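Local coordinates for 4-alpha-glucanotransferase (PDB 6M6T), which is an amylomaltase-type enzyme, a 4-alpha-glucanotransferase built round a TIM barrel, with bound glycan units held in its pockets, at residues K365-E368 with F369-D373; D397-I401 with N402-E406; T446-Q449 with D450-D453; D457-M460 with N461-N464. One frame throughout, in Å; residues are numbered along the deposited sequence.

Contact 1. Residues K365-E368 with F369-D373; sequences KIME and FGFYD. With AC1 (4,6-dideoxy-4-{[(1S,4R,5S,6S)-4,5,6-trihydroxy-3-(hydroxymethyl)cyclohex-2-en-1-yl]amino}-alpha-D-glucopyranose), chain J.
Ile-366 and Phe-369 meet at the end of strand 363-366, one of the parallel strands of the TIM barrel, where the chain turns through a short 3-10 segment and delivers Phe-369 to a glycan pocket. Two backbone bonds make the turn: Phe-369 N donates to Ile-366 O at 3.0 Å and Gly-370 N to Met-367 O at 3.2 Å, each closing the three-residue step of a 3-10 helix.

Within the turn, Ile-366 and Phe-369 run side by side and point the same way. With CG2 anti to the backbone N, Ile-366 sets that methyl over one face of the phenyl ring, a CH-pi contact 4.0 Å from the centroid and 29° off the ring normal. Ile-366 CB lies against CD2 of Phe-369 at 3.5 Å. A branched aliphatic residue suits this place because it offers several carbons to a flat ring that also touches the ligand. Beyond Gly-370, Phe-371 runs alongside Met-367, pointing the same way, its CE2 3.8 Å from Met-367 CG, and turns into an edge-to-face pair with Tyr-419. Tyr-372 brings CE2 to within 3.3 Å of Glu-368 O, and its own ring packs edge-to-face with Phe-254, another pocket residue. At the ligand end of Phe-369, CZ touches the methyl carbon C6 of AC1 in chain J at 3.4 Å.

Contact 2. Residues D397-I401 with N402-E406; sequences DNEVI and NGWFE. With ASO (1,5-anhydro-D-glucitol), chain I; AC1 (4,6-dideoxy-4-{[(1S,4R,5S,6S)-4,5,6-trihydroxy-3-(hydroxymethyl)cyclohex-2-en-1-yl]amino}-alpha-D-glucopyranose), chain J.
Glu-399 and Trp-404 come together across the first turn of helix 401-404, the acidic chain passing beside the backbone of the tryptophan. Glu-399 CG lies anti to the carbonyl carbon (chi1 -46°), and the extended chain beyond carries the carboxylate alongside the helix: OE1 sits 3.7 Å from Trp-404 CA, near the edge of the indole. The two side chains cross at about a right angle, with carboxylate and ring planes 78° apart. OE2 finds its hydrogen bond in Asn-407 ND2, just beyond the turn.

Trp-404 has CG anti to its backbone N (chi1 155°), which swings the indole back toward Ile-401. Ile-401 O lies at the edge of the indole, in its plane, 3.5 Å from Trp-404 CE3, and the CG2 branch of Ile-401 meets the same Trp-404 CE3 at 4.1 Å. The indole is buried, and its NE1 makes a weak hydrogen bond to Glu-368 O. Val-400, at the N-cap position, brings CG2 to 3.4 Å from Gly-403 N; Gly-403 itself presents no side chain beside Glu-399 CB. Val-400 O accepts Trp-404 N at 2.7 Å, and Phe-405 N returns to Ile-401 O.

Upstream, Asp-397 accepts a hydrogen bond at OD2 from O3 of the bound ASO, 2.6 Å away. A pocket residue thus sits on the loop after strand 389-392 and a helix begins just behind it, as is usual at the C-terminal ends of the strands of a TIM barrel, where the ligand-binding loops lie.

Contact 3. Residues T446-Q449 with D450-D453; sequences TCMQ and DLLD
Barrel strand 443-447 runs directly into the single-turn helix 448-451, which a Schellman motif ends: across this short span Cys-447, at the N-cap position, meets Asp-450 and Leu-451. Cys-447 O takes the helical bond from Leu-451 N at 3.3 Å and a weak one from Asp-450 N. At the far end Asp-453 has positive phi, letting Lys-454 N reach back to Gln-449 O and Asp-453 N to Asp-450 O.

Apolar chains line the other flank. CG of Met-448 is anti to its backbone N (chi1 177°), and bends further on bring SD to 3.8 Å from Leu-451 CD2. The methyl CG2 of Thr-446 lies 4.1 Å from Leu-451 CB, its hydroxyl being hydrogen-bonded to Tyr-437 OH. Methionine and leucine suit this place because Met-448 packs on helix 27-38 and Leu-451 on helix 481-493.

The polar flank carries Asp-450, whose OD2 is 3.3 Å from Cys-447 CB. Its other oxygen, OD1, accepts the backbone N of Ile-401, while Gln-449 NE2 hydrogen-bonds to Ser-458 O. A carboxylate beside the start of helix 401-404 would probably be stabilised as the anion, and it gives a buried amide a partner.

Contact 4. Residues D457-M460 with N461-N464; sequences DSRM and NMPN. With AC1 (4,6-dideoxy-4-{[(1S,4R,5S,6S)-4,5,6-trihydroxy-3-(hydroxymethyl)cyclohex-2-en-1-yl]amino}-alpha-D-glucopyranose), chain B.
Arg-459 reaches along the backbone of the residues that follow it, beginning with a CB that points toward 461-464. CG is anti to the backbone N and the chain stays extended to NE, which lays the methylenes past the carbonyl of Asn-461: CG and CD of Arg-459 are each 3.1 Å from Asn-461 O. Arg-459 NE then donates to that same Asn-461 O at 2.6 Å, the N-H...O angle being 132°. The donor lies in the carbonyl plane, on a lone pair, although the oxygen is tilted 24° from the guanidinium plane. Arginine suits this place because it joins an apolar stem to a flat head with several donors.

Past NE, the chain crosses Met-462 at about a right angle. Arg-459 CZ lies 3.9 Å from Met-462 CA, and Met-462 CB is 3.8 Å above one face of the guanidinium, toward its rim. All this happens in the long loop that follows the last barrel strand and its short helix 448-451, and the same loop lines a glycan pocket: Asn-461 ND2 and Asn-464 N make weak hydrogen bonds to O2 and O3 of AC1 in chain B. Asn-461 ND2 also makes a weak hydrogen bond to Asp-397 OD2.

At the tip the two amino groups part. Arg-459 NH1 meets the methyl CE of Met-462 at 3.6 Å. Arg-459 NH2 lies 3.5 Å from Pro-463 CD, and it hydrogen-bonds Asp-397 O.

Contact 2 touches the other three; its centre is about 11 Å from those of contacts 1 and 3 and about 10 Å from that of contact 4. Toward contact 1, Asn-398 ND2 lies 3.0 Å from Phe-369 CZ; toward contact 3, Val-400 CG1 is 3.9 Å from Gln-449 CB; toward contact 4, Glu-399 CG is 3.3 Å from Arg-459 NH1. Gln-449 NE2, 3.1 Å from Ser-458 O, ties contacts 3 and 4. Contacts 1 and 2 reach AC1 of chain J, whereas contact 4 meets AC1 of chain B through weak hydrogen bonds; the side chain of Cys-447 is about 12 Å from ASO. Contacts 1 and 3, each including a barrel strand's end, do not touch.

Contact 1. Residues K365-E368 with F369-D373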
loop_
_atom_site.group_PDB
_atom_site.type_symbol
_atom_site.label_atom_id
_atom_site.label_comp_id
_atom_site.label_asym_id
_atom_site.label_seq_id
_atom_site.Cartn_x
_atom_site.Cartn_y
_atom_site.Cartn_z
ATOM N N LYS A 365 12.688 11.231 -2.858
ATOM C CA LYS A 365 13.265 12.357 -2.122
ATOM C C LYS A 365 12.191 12.831 -1.147
ATOM O O LYS A 365 11.125 13.298 -1.565
ATOM C CB LYS A 365 13.711 13.497 -3.052
ATOM C CG LYS A 365 15.021 13.243 -3.832
ATOM C CD LYS A 365 16.245 13.098 -2.902
ATOM C CE LYS A 365 17.495 12.593 -3.639
ATOM N NZ LYS A 365 17.573 13.108 -5.050
ATOM N N ILE A 366 12.448 12.678 0.146
ATOM C CA ILE A 366 11.476 13.022 1.173
ATOM C C ILE A 366 11.971 14.300 1.831
ATOM O O ILE A 366 12.866 14.270 2.679
ATOM C CB ILE A 366 11.278 11.888 2.188
ATOM C CG1 ILE A 366 10.642 10.676 1.499
ATOM C CG2 ILE A 366 10.413 12.346 3.381
ATOM C CD1 ILE A 366 9.820 9.785 2.436
ATOM N N MET A 367 11.376 15.428 1.452
ATOM C CA MET A 367 11.909 16.716 1.881
ATOM C C MET A 367 11.939 16.876 3.389
ATOM O O MET A 367 12.633 17.770 3.888
ATOM C CB MET A 367 11.080 17.850 1.311
ATOM C CG MET A 367 11.841 19.141 1.028
ATOM S SD MET A 367 10.703 20.246 0.158
ATOM C CE MET A 367 9.384 19.095 -0.193
ATOM N N GLU A 368 11.182 16.064 4.129
ATOM C CA GLU A 368 11.133 16.248 5.570
ATOM C C GLU A 368 12.402 15.783 6.250
ATOM O O GLU A 368 12.709 16.269 7.337
ATOM C CB GLU A 368 9.919 15.535 6.160
ATOM C CG GLU A 368 8.741 16.461 6.309
ATOM C CD GLU A 368 7.455 15.742 6.633
ATOM O OE1 GLU A 368 7.466 14.896 7.552
ATOM O OE2 GLU A 368 6.433 16.025 5.969
ATOM N N PHE A 369 13.145 14.878 5.626
ATOM C CA PHE A 369 14.437 14.430 6.125
ATOM C C PHE A 369 15.569 15.407 5.822
ATOM O O PHE A 369 16.714 15.146 6.215
ATOM C CB PHE A 369 14.804 13.081 5.501
ATOM C CG PHE A 369 13.844 11.968 5.808
ATOM C CD1 PHE A 369 13.318 11.810 7.079
ATOM C CD2 PHE A 369 13.502 11.048 4.822
ATOM C CE1 PHE A 369 12.461 10.768 7.355
ATOM C CE2 PHE A 369 12.642 10.015 5.097
ATOM C CZ PHE A 369 12.121 9.875 6.368
ATOM N N GLY A 370 15.291 16.501 5.120
ATOM C CA GLY A 370 16.338 17.301 4.520
ATOM C C GLY A 370 16.529 18.685 5.099
ATOM O O GLY A 370 17.174 19.526 4.474
ATOM N N PHE A 371 15.982 18.944 6.284
ATOM C CA PHE A 371 16.204 20.211 6.971
ATOM C C PHE A 371 16.683 19.990 8.398
ATOM O O PHE A 371 16.786 20.959 9.157
ATOM C CB PHE A 371 14.928 21.077 6.979
ATOM C CG PHE A 371 14.523 21.587 5.613
ATOM C CD1 PHE A 371 15.240 22.596 4.988
ATOM C CD2 PHE A 371 13.443 21.044 4.948
ATOM C CE1 PHE A 371 14.886 23.048 3.743
ATOM C CE2 PHE A 371 13.087 21.499 3.701
ATOM C CZ PHE A 371 13.809 22.502 3.102
ATOM N N TYR A 372 16.950 18.740 8.791
ATOM C CA TYR A 372 17.533 18.474 10.100
ATOM C C TYR A 372 18.982 18.921 10.193
ATOM O O TYR A 372 19.510 19.046 11.300
ATOM C CB TYR A 372 17.457 16.982 10.442
ATOM C CG TYR A 372 16.050 16.482 10.601
ATOM C CD1 TYR A 372 15.208 17.035 11.548
ATOM C CD2 TYR A 372 15.563 15.454 9.800
ATOM C CE1 TYR A 372 13.915 16.585 11.689
ATOM C CE2 TYR A 372 14.275 15.005 9.921
ATOM C CZ TYR A 372 13.453 15.569 10.868
ATOM O OH TYR A 372 12.158 15.115 11.006
ATOM N N ASP A 373 19.636 19.160 9.072
ATOM C CA ASP A 373 21.025 19.595 9.058
ATOM C C ASP A 373 21.070 20.963 8.381
ATOM O O ASP A 373 20.971 21.058 7.155
ATOM C CB ASP A 373 21.886 18.553 8.356
ATOM C CG ASP A 373 23.133 19.134 7.761
ATOM O OD1 ASP A 373 23.565 20.237 8.168
ATOM O OD2 ASP A 373 23.694 18.482 6.854
HETATM C C1 AC1 J . 15.377 7.031 8.582
HETATM O O2 AC1 J . 16.269 5.454 10.198
HETATM C C2 AC1 J . 15.099 5.790 9.431
HETATM C C4A AC1 J . 11.099 1.795 4.841
HETATM C C3 AC1 J . 14.816 4.633 8.519
HETATM O O3 AC1 J . 14.567 3.507 9.352
HETATM C C4 AC1 J . 13.592 4.938 7.653
HETATM N N4A AC1 J . 13.354 3.886 6.662
HETATM C C5 AC1 J . 13.792 6.220 6.873
HETATM O O5 AC1 J . 14.184 7.324 7.750
HETATM C C6 AC1 J . 12.484 6.515 6.109
HETATM C C1B AC1 J . 12.601 2.720 7.143
HETATM C C2B AC1 J . 13.018 1.578 6.271
HETATM O O2B AC1 J . 14.445 1.542 6.290
HETATM C C3B AC1 J . 12.576 1.867 4.860
HETATM O O3B AC1 J . 13.036 0.852 3.979
HETATM O O4 AC1 J . 10.634 2.160 3.525
HETATM C C5B AC1 J . 10.540 2.595 5.851
HETATM C C7B AC1 J . 11.246 2.987 6.990
HETATM C C6B AC1 J . 9.080 2.978 5.721
HETATM O O6B AC1 J . 8.802 3.048 4.321
#

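Contact 2. Residues D397-I401 with N402-E406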
loop_
_atom_site.group_PDB
_atom_site.type_symbol
_atom_site.label_atom_id
_atom_site.label_comp_id
_atom_site.label_asym_id
_atom_site.label_seq_id
_atom_site.Cartn_x
_atom_site.Cartn_y
_atom_site.Cartn_z
ATOM N N ASP A 397 4.447 7.292 6.060
ATOM C CA ASP A 397 5.159 6.899 7.270
ATOM C C ASP A 397 5.803 8.071 7.995
ATOM O O ASP A 397 6.277 7.901 9.122
ATOM C CB ASP A 397 6.219 5.852 6.934
ATOM C CG ASP A 397 5.681 4.764 6.025
ATOM O OD1 ASP A 397 5.709 4.989 4.794
ATOM O OD2 ASP A 397 5.241 3.697 6.531
ATOM N N ASN A 398 5.808 9.249 7.392
ATOM C CA ASN A 398 6.348 10.454 7.991
ATOM C C ASN A 398 5.229 11.253 8.625
ATOM O O ASN A 398 4.051 11.031 8.365
ATOM C CB ASN A 398 7.050 11.311 6.934
ATOM C CG ASN A 398 8.304 10.666 6.403
ATOM O OD1 ASN A 398 8.339 10.162 5.274
ATOM N ND2 ASN A 398 9.349 10.685 7.211
ATOM N N GLU A 399 5.619 12.227 9.430
ATOM C CA GLU A 399 4.642 13.129 10.005
ATOM C C GLU A 399 3.950 13.930 8.906
ATOM O O GLU A 399 4.457 14.066 7.797
ATOM C CB GLU A 399 5.331 14.060 10.990
ATOM C CG GLU A 399 6.275 13.325 11.907
ATOM C CD GLU A 399 7.299 14.231 12.542
ATOM O OE1 GLU A 399 8.398 14.399 11.942
ATOM O OE2 GLU A 399 6.996 14.779 13.632
ATOM N N VAL A 400 2.758 14.441 9.205
ATOM C CA VAL A 400 2.211 15.474 8.343
ATOM C C VAL A 400 3.059 16.722 8.524
ATOM O O VAL A 400 3.656 16.932 9.589
ATOM C CB VAL A 400 0.731 15.752 8.655
ATOM C CG1 VAL A 400 -0.070 14.457 8.638
ATOM C CG2 VAL A 400 0.609 16.480 9.982
ATOM N N ILE A 401 3.126 17.554 7.473
ATOM C CA ILE A 401 4.004 18.732 7.481
ATOM C C ILE A 401 3.747 19.588 8.713
ATOM O O ILE A 401 4.687 20.075 9.363
ATOM C CB ILE A 401 3.823 19.562 6.192
ATOM C CG1 ILE A 401 4.338 18.805 4.973
ATOM C CG2 ILE A 401 4.523 20.920 6.313
ATOM C CD1 ILE A 401 3.838 19.383 3.689
ATOM N N ASN A 402 2.471 19.797 9.048
ATOM C CA ASN A 402 2.160 20.551 10.252
ATOM C C ASN A 402 2.772 19.907 11.471
ATOM O O ASN A 402 3.193 20.613 12.395
ATOM C CB ASN A 402 0.661 20.670 10.426
ATOM C CG ASN A 402 0.120 21.876 9.738
ATOM O OD1 ASN A 402 0.824 22.874 9.583
ATOM N ND2 ASN A 402 -1.134 21.804 9.307
ATOM N N GLY A 403 2.840 18.573 11.484
ATOM C CA GLY A 403 3.472 17.883 12.597
ATOM C C GLY A 403 4.988 17.962 12.555
ATOM O O GLY A 403 5.634 18.223 13.573
ATOM N N TRP A 404 5.579 17.723 11.378
ATOM C CA TRP A 404 7.033 17.815 11.235
ATOM C C TRP A 404 7.550 19.177 11.688
ATOM O O TRP A 404 8.590 19.264 12.353
ATOM C CB TRP A 404 7.422 17.529 9.783
ATOM C CG TRP A 404 8.708 18.132 9.334
ATOM C CD1 TRP A 404 9.940 17.547 9.357
ATOM C CD2 TRP A 404 8.890 19.429 8.743
ATOM N NE1 TRP A 404 10.878 18.400 8.830
ATOM C CE2 TRP A 404 10.260 19.563 8.447
ATOM C CE3 TRP A 404 8.026 20.492 8.442
ATOM C CZ2 TRP A 404 10.792 20.721 7.875
ATOM C CZ3 TRP A 404 8.559 21.644 7.868
ATOM C CH2 TRP A 404 9.931 21.746 7.594
ATOM N N PHE A 405 6.803 20.246 11.387
ATOM C CA PHE A 405 7.231 21.592 11.749
ATOM C C PHE A 405 7.219 21.860 13.254
ATOM O O PHE A 405 7.896 22.792 13.699
ATOM C CB PHE A 405 6.370 22.641 11.046
ATOM C CG PHE A 405 7.005 24.003 11.035
ATOM C CD1 PHE A 405 8.212 24.205 10.383
ATOM C CD2 PHE A 405 6.429 25.067 11.717
ATOM C CE1 PHE A 405 8.824 25.446 10.392
ATOM C CE2 PHE A 405 7.033 26.312 11.729
ATOM C CZ PHE A 405 8.230 26.502 11.065
ATOM N N GLU A 406 6.468 21.099 14.055
ATOM C CA GLU A 406 6.551 21.297 15.501
ATOM C C GLU A 406 7.902 20.848 16.032
ATOM O O GLU A 406 8.527 21.549 16.833
ATOM C CB GLU A 406 5.457 20.528 16.234
ATOM C CG GLU A 406 4.121 20.440 15.530
ATOM C CD GLU A 406 2.995 20.167 16.509
ATOM O OE1 GLU A 406 3.255 20.245 17.738
ATOM O OE2 GLU A 406 1.860 19.873 16.056
HETATM C C1 ASO I . 7.531 -0.763 3.637
HETATM C C2 ASO I . 6.607 0.268 4.320
HETATM C C3 ASO I . 6.743 0.162 5.849
HETATM C C4 ASO I . 6.378 -1.276 6.262
HETATM C C5 ASO I . 7.266 -2.253 5.541
HETATM C C6 ASO I . 6.723 -3.663 5.771
HETATM O O2 ASO I . 6.900 1.597 3.877
HETATM O O3 ASO I . 5.860 1.137 6.501
HETATM O O4 ASO I . 6.488 -1.469 7.694
HETATM O O5 ASO I . 7.169 -2.071 4.126
HETATM O O6 ASO I . 6.916 -4.454 4.585
HETATM C C1 AC1 J . 15.377 7.031 8.582
HETATM O O2 AC1 J . 16.269 5.454 10.198
HETATM C C2 AC1 J . 15.099 5.790 9.431
HETATM C C4A AC1 J . 11.099 1.795 4.841
HETATM C C3 AC1 J . 14.816 4.633 8.519
HETATM O O3 AC1 J . 14.567 3.507 9.352
HETATM C C4 AC1 J . 13.592 4.938 7.653
HETATM N N4A AC1 J . 13.354 3.886 6.662
HETATM C C5 AC1 J . 13.792 6.220 6.873
HETATM O O5 AC1 J . 14.184 7.324 7.750
HETATM C C6 AC1 J . 12.484 6.515 6.109
HETATM C C1B AC1 J . 12.601 2.720 7.143
HETATM C C2B AC1 J . 13.018 1.578 6.271
HETATM O O2B AC1 J . 14.445 1.542 6.290
HETATM C C3B AC1 J . 12.576 1.867 4.860
HETATM O O3B AC1 J . 13.036 0.852 3.979
HETATM O O4 AC1 J . 10.634 2.160 3.525
HETATM C C5B AC1 J . 10.540 2.595 5.851
HETATM C C7B AC1 J . 11.246 2.987 6.990
HETATM C C6B AC1 J . 9.080 2.978 5.721
HETATM O O6B AC1 J . 8.802 3.048 4.321
#

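Contact 3. Residues T446-Q449 with D450-D453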
loop_
_atom_site.group_PDB
_atom_site.type_symbol
_atom_site.label_atom_id
_atom_site.label_comp_id
_atom_site.label_asym_id
_atom_site.label_seq_id
_atom_site.Cartn_x
_atom_site.Cartn_y
_atom_site.Cartn_z
ATOM N N THR A 446 1.652 15.277 -3.446
ATOM C CA THR A 446 1.180 16.049 -2.311
ATOM C C THR A 446 0.306 15.175 -1.426
ATOM O O THR A 446 -0.597 14.489 -1.915
ATOM C CB THR A 446 0.419 17.276 -2.789
ATOM O OG1 THR A 446 1.327 18.118 -3.519
ATOM C CG2 THR A 446 -0.175 18.033 -1.589
ATOM N N CYS A 447 0.608 15.178 -0.132
ATOM C CA CYS A 447 -0.104 14.357 0.835
ATOM C C CYS A 447 -1.433 15.026 1.126
ATOM O O CYS A 447 -1.449 16.134 1.671
ATOM C CB CYS A 447 0.715 14.228 2.116
ATOM S SG CYS A 447 1.713 12.719 2.293
ATOM N N MET A 448 -2.541 14.366 0.778
ATOM C CA MET A 448 -3.845 15.006 0.930
ATOM C C MET A 448 -4.054 15.589 2.327
ATOM O O MET A 448 -4.834 16.538 2.486
ATOM C CB MET A 448 -4.961 14.008 0.586
ATOM C CG MET A 448 -6.386 14.532 0.785
ATOM S SD MET A 448 -6.818 15.890 -0.325
ATOM C CE MET A 448 -6.577 15.120 -1.891
ATOM N N GLN A 449 -3.358 15.069 3.340
ATOM C CA GLN A 449 -3.417 15.685 4.663
ATOM C C GLN A 449 -2.980 17.140 4.601
ATOM O O GLN A 449 -3.715 18.042 5.027
ATOM C CB GLN A 449 -2.533 14.922 5.650
ATOM C CG GLN A 449 -3.153 13.701 6.291
ATOM C CD GLN A 449 -2.961 12.459 5.441
ATOM O OE1 GLN A 449 -2.969 12.516 4.194
ATOM N NE2 GLN A 449 -2.773 11.326 6.107
ATOM N N ASP A 450 -1.785 17.383 4.041
ATOM C CA ASP A 450 -1.171 18.712 4.069
ATOM C C ASP A 450 -1.870 19.694 3.141
ATOM O O ASP A 450 -1.898 20.895 3.423
ATOM C CB ASP A 450 0.304 18.592 3.708
ATOM C CG ASP A 450 1.016 17.553 4.556
ATOM O OD1 ASP A 450 0.755 17.537 5.786
ATOM O OD2 ASP A 450 1.821 16.757 4.000
ATOM N N LEU A 451 -2.441 19.214 2.040
ATOM C CA LEU A 451 -3.268 20.074 1.203
ATOM C C LEU A 451 -4.419 20.698 1.992
ATOM O O LEU A 451 -4.765 21.863 1.775
ATOM C CB LEU A 451 -3.791 19.279 0.017
ATOM C CG LEU A 451 -4.592 20.141 -0.925
ATOM C CD1 LEU A 451 -3.694 20.622 -2.043
ATOM C CD2 LEU A 451 -5.753 19.334 -1.446
ATOM N N LEU A 452 -5.013 19.954 2.924
ATOM C CA LEU A 452 -6.056 20.497 3.793
ATOM C C LEU A 452 -5.519 21.043 5.108
ATOM O O LEU A 452 -6.322 21.373 5.992
ATOM C CB LEU A 452 -7.115 19.439 4.101
ATOM C CG LEU A 452 -7.494 18.548 2.925
ATOM C CD1 LEU A 452 -8.189 17.288 3.441
ATOM C CD2 LEU A 452 -8.356 19.298 1.914
ATOM N N ASP A 453 -4.196 21.111 5.271
ATOM C CA ASP A 453 -3.568 21.664 6.471
ATOM C C ASP A 453 -4.039 20.933 7.733
ATOM O O ASP A 453 -4.554 21.539 8.672
ATOM C CB ASP A 453 -3.842 23.175 6.572
ATOM C CG ASP A 453 -2.818 23.919 7.447
ATOM O OD1 ASP A 453 -1.595 23.798 7.200
ATOM O OD2 ASP A 453 -3.235 24.642 8.383
#

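Contact 4. Residues D457-M460 with N461-N464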
loop_
_atom_site.group_PDB
_atom_site.type_symbol
_atom_site.label_atom_id
_atom_site.label_comp_id
_atom_site.label_asym_id
_atom_site.label_seq_id
_atom_site.Cartn_x
_atom_site.Cartn_y
_atom_site.Cartn_z
ATOM N N ASP A 457 -2.369 14.869 14.469
ATOM C CA ASP A 457 -3.234 13.702 14.643
ATOM C C ASP A 457 -3.392 12.892 13.362
ATOM O O ASP A 457 -3.691 11.691 13.431
ATOM C CB ASP A 457 -4.638 14.124 15.151
ATOM C CG ASP A 457 -5.402 15.085 14.172
ATOM O OD1 ASP A 457 -5.453 14.847 12.934
ATOM O OD2 ASP A 457 -5.992 16.081 14.661
ATOM N N SER A 458 -3.190 13.521 12.200
ATOM C CA SER A 458 -3.636 12.997 10.911
ATOM C C SER A 458 -2.628 12.070 10.258
ATOM O O SER A 458 -2.897 11.574 9.156
ATOM C CB SER A 458 -3.946 14.150 9.951
ATOM O OG SER A 458 -2.908 15.119 9.999
ATOM N N ARG A 459 -1.491 11.835 10.909
ATOM C CA ARG A 459 -0.463 10.952 10.371
ATOM C C ARG A 459 -1.061 9.584 10.052
ATOM O O ARG A 459 -1.854 9.051 10.825
ATOM C CB ARG A 459 0.680 10.833 11.390
ATOM C CG ARG A 459 1.969 10.218 10.887
ATOM C CD ARG A 459 2.951 9.966 12.029
ATOM N NE ARG A 459 4.144 9.315 11.496
ATOM C CZ ARG A 459 5.385 9.494 11.938
ATOM N NH1 ARG A 459 5.630 10.301 12.963
ATOM N NH2 ARG A 459 6.382 8.854 11.351
ATOM N N MET A 460 -0.700 9.025 8.889
ATOM C CA MET A 460 -1.289 7.755 8.464
ATOM C C MET A 460 -0.636 6.565 9.159
ATOM O O MET A 460 -1.335 5.717 9.724
ATOM C CB MET A 460 -1.185 7.601 6.953
ATOM C CG MET A 460 -1.947 6.425 6.433
ATOM S SD MET A 460 -3.733 6.675 6.497
ATOM C CE MET A 460 -4.220 5.474 5.256
ATOM N N ASN A 461 0.702 6.476 9.116
ATOM C CA ASN A 461 1.448 5.478 9.871
ATOM C C ASN A 461 2.453 6.177 10.758
ATOM O O ASN A 461 2.852 7.305 10.480
ATOM C CB ASN A 461 2.210 4.484 8.984
ATOM C CG ASN A 461 2.606 3.205 9.745
ATOM O OD1 ASN A 461 1.794 2.646 10.485
ATOM N ND2 ASN A 461 3.850 2.746 9.567
ATOM N N MET A 462 2.843 5.497 11.834
ATOM C CA MET A 462 3.975 5.885 12.677
ATOM C C MET A 462 4.753 4.604 12.913
ATOM O O MET A 462 4.345 3.773 13.745
ATOM C CB MET A 462 3.557 6.518 14.002
ATOM C CG MET A 462 4.699 6.612 15.040
ATOM S SD MET A 462 4.336 7.553 16.562
ATOM C CE MET A 462 3.970 9.184 15.897
ATOM N N PRO A 463 5.866 4.406 12.210
ATOM C CA PRO A 463 6.466 3.067 12.135
ATOM C C PRO A 463 6.839 2.518 13.499
ATOM O O PRO A 463 7.243 3.256 14.403
ATOM C CB PRO A 463 7.703 3.285 11.259
ATOM C CG PRO A 463 7.371 4.505 10.459
ATOM C CD PRO A 463 6.586 5.383 11.378
ATOM N N ASN A 464 6.678 1.196 13.631
ATOM C CA ASN A 464 7.082 0.435 14.810
ATOM C C ASN A 464 6.141 0.652 16.000
ATOM O O ASN A 464 6.570 0.616 17.157
ATOM C CB ASN A 464 8.535 0.750 15.193
ATOM C CG ASN A 464 9.217 -0.397 15.867
ATOM O OD1 ASN A 464 9.234 -1.526 15.355
ATOM N ND2 ASN A 464 9.772 -0.127 17.043
HETATM C C1 AC1 B . 5.128 -1.304 8.222
HETATM O O2 AC1 B . 6.030 0.266 9.890
HETATM C C2 AC1 B . 5.090 -0.806 9.680
HETATM C C4A AC1 B . 4.285 -6.368 14.432
HETATM C C3 AC1 B . 5.367 -1.908 10.661
HETATM O O3 AC1 B . 5.255 -1.309 11.941
HETATM C C4 AC1 B . 4.339 -3.045 10.453
HETATM N N4A AC1 B . 4.373 -4.179 11.427
HETATM C C5 AC1 B . 4.604 -3.548 9.045
HETATM O O5 AC1 B . 4.296 -2.500 8.098
HETATM C C6 AC1 B . 3.725 -4.764 8.767
HETATM C C1B AC1 B . 3.522 -4.100 12.646
HETATM C C2B AC1 B . 4.453 -3.980 13.840
HETATM O O2B AC1 B . 5.340 -2.871 13.665
HETATM C C3B AC1 B . 5.257 -5.287 13.932
HETATM O O3B AC1 B . 6.373 -5.145 14.838
HETATM O O4 AC1 B . 4.893 -7.693 14.471
HETATM C C5B AC1 B . 3.099 -6.360 13.669
HETATM C C7B AC1 B . 2.730 -5.261 12.841
HETATM C C6B AC1 B . 2.193 -7.605 13.835
HETATM O O6B AC1 B . 2.950 -8.700 14.394
#